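Local coordinates for translation initiation inhibitor (Streptococcus pyogenes, PDB 2EWC), which is of unknown function but, as a YjgF-family protein, is a putative translation initiation inhibitor, at residues Arg5-Asn10 / Ala54-Thr59; Val78-Ile83 / Pro92-Ile97. One frame throughout, in Å; residues are numbered along the deposited sequence.

Overall arrangement
Both contacts reach the same mixed sheet, one on each of the strands that are outermost within this chain. They lie on opposite sides of the chain's centre, with their own centres about 22 Å apart and their nearest atoms about 9 Å apart. Interaction 1 is a surface contact. It packs strand 5-10 against the turn that follows helix 38-54, with apolar groups and one tyrosine face and no hydrogen bond between the segments. Interaction 2 is buried. It joins helix 76-87 to strand 93-98 through an arginine that combines apolar packing with a long salt bridge. Its charged groups also meet a neighbouring subunit, whereas Tyr7 and Asp8 of interaction 1 find polar partners within their own chain.

Interaction 1. Residues Arg5-Asn10 / Ala54-Thr59; sequences RRYDVN and ALVGLT
Val56 sets its CG1 methyl over one face of the Tyr7 ring. The methyl lies 4.0 Å from the ring centroid and 18° off the ring normal, a CH-pi contact. It is offset toward the rim at the hydroxyl end, and Val56 CG1 comes within 3.8 Å of Tyr7 CZ. The two side chains cross obliquely. In Tyr7, chi1 of -60° sets CG beside the backbone N and anti to the carbonyl carbon, which brings one ring face against the Val56 methyl. Leu55 touches the start of this side chain and that of Asp8. Its CD1 methyl stands 4.0 Å from Asp8 CB and 4.3 Å from Tyr7 CB. The polar ends look elsewhere: Tyr7 OH is hydrogen-bonded to Glu20 on strand 15-21, and the Asp8 carboxylate forms salt bridges with Arg51 and Arg52 of helix 38-54. Val56 also packs on Leu18 and Tyr25. Leu55 and Val56 are the central residues of a type I turn from Ala54 to Gly57, closed by Gly57 N to Ala54 O at 3.2 Å. Gly57, with positive phi, is the C-prime residue. The contact thus joins a strand outermost in this chain's sheet to a Schellman motif ending a helix.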
loop_
_atom_site.group_PDB
_atom_site.type_symbol
_atom_site.label_atom_id
_atom_site.label_comp_id
_atom_site.label_asym_id
_atom_site.label_seq_id
_atom_site.Cartn_x
_atom_site.Cartn_y
_atom_site.Cartn_z
ATOM N N ARG B 5 42.460 6.742 28.694
ATOM C CA ARG B 5 43.788 6.539 28.154
ATOM C C ARG B 5 43.777 6.834 26.672
ATOM O O ARG B 5 42.860 6.417 25.962
ATOM C CB ARG B 5 44.267 5.121 28.425
ATOM C CG ARG B 5 44.237 4.733 29.896
ATOM C CD ARG B 5 44.253 3.218 30.018
ATOM N NE ARG B 5 44.938 2.764 31.229
ATOM C CZ ARG B 5 46.261 2.759 31.392
ATOM N NH1 ARG B 5 47.078 3.184 30.431
ATOM N NH2 ARG B 5 46.771 2.335 32.538
ATOM N N ARG B 6 44.801 7.544 26.215
ATOM C CA ARG B 6 44.920 7.954 24.824
ATOM C C ARG B 6 46.163 7.307 24.172
ATOM O O ARG B 6 47.274 7.505 24.651
ATOM C CB ARG B 6 44.965 9.486 24.753
ATOM C CG ARG B 6 43.657 10.149 25.251
ATOM C CD ARG B 6 43.820 11.640 25.531
ATOM N NE ARG B 6 42.519 12.311 25.636
ATOM C CZ ARG B 6 41.856 12.514 26.775
ATOM N NH1 ARG B 6 40.681 13.133 26.749
ATOM N NH2 ARG B 6 42.364 12.112 27.943
ATOM N N TYR B 7 45.967 6.537 23.102
ATOM C CA TYR B 7 47.057 5.790 22.444
ATOM C C TYR B 7 47.272 6.295 21.032
ATOM O O TYR B 7 46.349 6.848 20.444
ATOM C CB TYR B 7 46.712 4.306 22.340
ATOM C CG TYR B 7 46.471 3.598 23.648
ATOM C CD1 TYR B 7 47.448 2.778 24.207
ATOM C CD2 TYR B 7 45.246 3.710 24.305
ATOM C CE1 TYR B 7 47.213 2.104 25.418
ATOM C CE2 TYR B 7 45.002 3.050 25.505
ATOM C CZ TYR B 7 45.987 2.258 26.058
ATOM O OH TYR B 7 45.734 1.603 27.233
ATOM N N ASP B 8 48.470 6.103 20.481
ATOM C CA ASP B 8 48.751 6.507 19.103
ATOM C C ASP B 8 48.374 7.984 18.844
ATOM O O ASP B 8 47.676 8.311 17.871
ATOM C CB ASP B 8 47.974 5.586 18.145
ATOM C CG ASP B 8 48.462 5.681 16.714
ATOM O OD1 ASP B 8 49.664 6.005 16.529
ATOM O OD2 ASP B 8 47.646 5.431 15.784
ATOM N N VAL B 9 48.815 8.864 19.738
ATOM C CA VAL B 9 48.508 10.286 19.675
ATOM C C VAL B 9 49.289 10.959 18.556
ATOM O O VAL B 9 50.486 10.735 18.402
ATOM C CB VAL B 9 48.810 10.967 21.009
ATOM C CG1 VAL B 9 48.696 12.470 20.895
ATOM C CG2 VAL B 9 47.856 10.459 22.072
ATOM N N ASN B 10 48.595 11.769 17.759
ATOM C CA ASN B 10 49.230 12.534 16.692
ATOM C C ASN B 10 49.274 14.008 17.073
ATOM O O ASN B 10 48.275 14.707 16.989
ATOM C CB ASN B 10 48.514 12.294 15.346
ATOM C CG ASN B 10 49.250 12.923 14.158
ATOM O OD1 ASN B 10 49.861 13.969 14.285
ATOM N ND2 ASN B 10 49.155 12.293 12.991
ATOM N N ALA B 54 45.382 -3.545 18.063
ATOM C CA ALA B 54 46.426 -4.370 18.652
ATOM C C ALA B 54 47.169 -3.681 19.818
ATOM O O ALA B 54 47.738 -4.351 20.671
ATOM C CB ALA B 54 47.424 -4.857 17.575
ATOM N N LEU B 55 47.148 -2.353 19.872
ATOM C CA LEU B 55 47.732 -1.625 21.016
ATOM C C LEU B 55 47.080 -1.982 22.369
ATOM O O LEU B 55 47.690 -1.837 23.428
ATOM C CB LEU B 55 47.669 -0.109 20.770
ATOM C CG LEU B 55 48.478 0.350 19.546
ATOM C CD1 LEU B 55 48.137 1.756 19.126
ATOM C CD2 LEU B 55 49.976 0.210 19.801
ATOM N N VAL B 56 45.840 -2.458 22.330
ATOM C CA VAL B 56 45.105 -2.790 23.543
ATOM C C VAL B 56 44.737 -4.272 23.545
ATOM O O VAL B 56 43.839 -4.698 24.282
ATOM C CB VAL B 56 43.856 -1.884 23.715
ATOM C CG1 VAL B 56 44.294 -0.444 23.980
ATOM C CG2 VAL B 56 42.921 -1.945 22.468
ATOM N N GLY B 57 45.437 -5.041 22.712
ATOM C CA GLY B 57 45.270 -6.486 22.643
ATOM C C GLY B 57 43.939 -6.928 22.048
ATOM O O GLY B 57 43.453 -8.028 22.345
ATOM N N LEU B 58 43.346 -6.077 21.211
ATOM C CA LEU B 58 42.074 -6.396 20.582
ATOM C C LEU B 58 42.245 -6.714 19.106
ATOM O O LEU B 58 43.312 -6.536 18.520
ATOM C CB LEU B 58 41.039 -5.278 20.784
ATOM C CG LEU B 58 40.622 -4.976 22.230
ATOM C CD1 LEU B 58 39.706 -3.783 22.254
ATOM C CD2 LEU B 58 39.971 -6.209 22.898
ATOM N N THR B 59 41.137 -7.143 18.523
ATOM C CA THR B 59 41.059 -7.737 17.221
ATOM C C THR B 59 39.750 -7.165 16.609
ATOM O O THR B 59 38.887 -6.631 17.338
ATOM C CB THR B 59 41.016 -9.258 17.486
ATOM O OG1 THR B 59 42.156 -9.929 16.906
ATOM C CG2 THR B 59 39.717 -9.895 17.099
#

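Interaction 2. Residues Val78-Ile83 / Pro92-Ile97; sequences VMEKMI and PARKSI
Helix 76-87 is the crossover helix of a beta-alpha-beta unit, and here it packs against strand 93-98, the second strand of that unit. Arg94 is at the centre of the contact, meeting Met79, Glu80 and Ile83. Its CG occupies the position between the backbone N and the carbonyl carbon (chi1 87°), and the chain bends at chi3 on its way to the helix. Selenomethionine Met79 slides past it in the opposite direction. Met79 CE lies over one guanidinium face, 3.9 Å from Arg94 NE and 3.8 Å from Arg94 CD, and also touches Ser96 OG at 3.9 Å. Ile83 comes from the opposite direction to Arg94, with Ile83 CD1 3.5 Å from Arg94 NH2. Glu80 crosses Arg94 at about a right angle. Its OE2 sits near the guanidinium plane, at the edge, and makes a long salt bridge of 3.5 Å to Arg94 NH1. The carboxylate and guanidinium planes are 53° apart. Both groups have further partners in a neighbouring subunit. Glu80 OE1 forms a salt bridge with Arg13 of that subunit, and Arg94 NH2 donates to the carbonyl of the same Arg13. The buried charges therefore lie where the helix-on-sheet packing of a beta-alpha-beta crossover meets a subunit interface.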
loop_
_atom_site.group_PDB
_atom_site.type_symbol
_atom_site.label_atom_id
_atom_site.label_comp_id
_atom_site.label_asym_id
_atom_site.label_seq_id
_atom_site.Cartn_x
_atom_site.Cartn_y
_atom_site.Cartn_z
ATOM N N VAL B 78 32.797 -2.987 -3.064
ATOM C CA VAL B 78 34.229 -3.287 -2.954
ATOM C C VAL B 78 34.538 -3.479 -1.476
ATOM O O VAL B 78 35.194 -4.439 -1.112
ATOM C CB VAL B 78 35.127 -2.170 -3.551
ATOM C CG1 VAL B 78 36.628 -2.536 -3.415
ATOM C CG2 VAL B 78 34.749 -1.884 -5.034
HETATM N N MSE B 79 34.055 -2.569 -0.628
HETATM C CA MSE B 79 34.302 -2.682 0.809
HETATM C C MSE B 79 33.659 -3.941 1.402
HETATM O O MSE B 79 34.252 -4.585 2.263
HETATM C CB MSE B 79 33.845 -1.423 1.580
HETATM C CG MSE B 79 34.078 -1.517 3.132
HETATM SE SE MSE B 79 33.299 -0.238 4.160
HETATM C CE MSE B 79 31.556 -0.547 3.776
ATOM N N GLU B 80 32.439 -4.252 0.963
ATOM C CA GLU B 80 31.697 -5.397 1.479
ATOM C C GLU B 80 32.413 -6.716 1.232
ATOM O O GLU B 80 32.399 -7.594 2.110
ATOM C CB GLU B 80 30.303 -5.460 0.872
ATOM C CG GLU B 80 29.353 -4.486 1.540
ATOM C CD GLU B 80 27.945 -4.595 1.004
ATOM O OE1 GLU B 80 27.734 -5.289 -0.015
ATOM O OE2 GLU B 80 27.047 -3.980 1.607
ATOM N N LYS B 81 33.025 -6.850 0.047
ATOM C CA LYS B 81 33.859 -8.012 -0.289
ATOM C C LYS B 81 35.042 -8.136 0.682
ATOM O O LYS B 81 35.359 -9.224 1.158
ATOM C CB LYS B 81 34.385 -7.924 -1.738
ATOM C CG LYS B 81 35.352 -9.057 -2.111
ATOM C CD LYS B 81 35.997 -8.916 -3.530
ATOM C CE LYS B 81 36.938 -10.122 -3.783
ATOM N NZ LYS B 81 37.712 -10.064 -5.061
HETATM N N MSE B 82 35.689 -7.008 0.954
HETATM C CA MSE B 82 36.861 -6.969 1.820
HETATM C C MSE B 82 36.501 -7.237 3.287
HETATM O O MSE B 82 37.270 -7.856 4.025
HETATM C CB MSE B 82 37.539 -5.605 1.685
HETATM C CG MSE B 82 38.990 -5.671 1.247
HETATM SE SE MSE B 82 39.388 -6.715 -0.211
HETATM C CE MSE B 82 38.896 -8.325 0.286
ATOM N N ILE B 83 35.329 -6.760 3.694
ATOM C CA ILE B 83 34.796 -7.020 5.025
ATOM C C ILE B 83 34.591 -8.534 5.236
ATOM O O ILE B 83 35.019 -9.098 6.248
ATOM C CB ILE B 83 33.498 -6.233 5.259
ATOM C CG1 ILE B 83 33.836 -4.754 5.519
ATOM C CG2 ILE B 83 32.686 -6.818 6.449
ATOM C CD1 ILE B 83 32.602 -3.849 5.593
ATOM N N PRO B 92 30.454 -5.661 12.463
ATOM C CA PRO B 92 29.886 -4.539 13.215
ATOM C C PRO B 92 28.627 -3.934 12.566
ATOM O O PRO B 92 28.339 -4.186 11.378
ATOM C CB PRO B 92 31.011 -3.518 13.205
ATOM C CG PRO B 92 31.706 -3.760 11.913
ATOM C CD PRO B 92 31.650 -5.255 11.701
ATOM N N ALA B 93 27.865 -3.178 13.361
ATOM C CA ALA B 93 26.869 -2.258 12.807
ATOM C C ALA B 93 27.660 -1.231 12.007
ATOM O O ALA B 93 28.783 -0.890 12.388
ATOM C CB ALA B 93 26.110 -1.581 13.902
ATOM N N ARG B 94 27.110 -0.746 10.897
ATOM C CA ARG B 94 27.801 0.311 10.175
ATOM C C ARG B 94 26.889 1.327 9.514
ATOM O O ARG B 94 25.669 1.146 9.427
ATOM C CB ARG B 94 28.781 -0.267 9.137
ATOM C CG ARG B 94 28.143 -0.556 7.820
ATOM C CD ARG B 94 29.164 -0.805 6.713
ATOM N NE ARG B 94 29.382 -2.239 6.561
ATOM C CZ ARG B 94 28.845 -3.005 5.613
ATOM N NH1 ARG B 94 28.054 -2.508 4.668
ATOM N NH2 ARG B 94 29.124 -4.293 5.612
ATOM N N LYS B 95 27.510 2.395 9.037
ATOM C CA LYS B 95 26.894 3.247 8.042
ATOM C C LYS B 95 27.984 3.722 7.085
ATOM O O LYS B 95 29.169 3.715 7.444
ATOM C CB LYS B 95 26.163 4.428 8.701
ATOM C CG LYS B 95 27.032 5.407 9.397
ATOM C CD LYS B 95 26.235 6.724 9.568
ATOM C CE LYS B 95 26.962 7.728 10.438
ATOM N NZ LYS B 95 27.169 7.136 11.802
ATOM N N SER B 96 27.586 4.111 5.879
ATOM C CA SER B 96 28.524 4.609 4.873
ATOM C C SER B 96 28.092 6.025 4.442
ATOM O O SER B 96 26.901 6.336 4.400
ATOM C CB SER B 96 28.532 3.675 3.658
ATOM O OG SER B 96 28.959 2.372 4.047
ATOM N N ILE B 97 29.059 6.876 4.143
ATOM C CA ILE B 97 28.811 8.287 3.801
ATOM C C ILE B 97 29.728 8.643 2.635
ATOM O O ILE B 97 30.877 8.197 2.578
ATOM C CB ILE B 97 29.155 9.180 5.016
ATOM C CG1 ILE B 97 28.114 9.015 6.104
ATOM C CG2 ILE B 97 29.289 10.693 4.679
ATOM C CD1 ILE B 97 28.765 9.244 7.478
#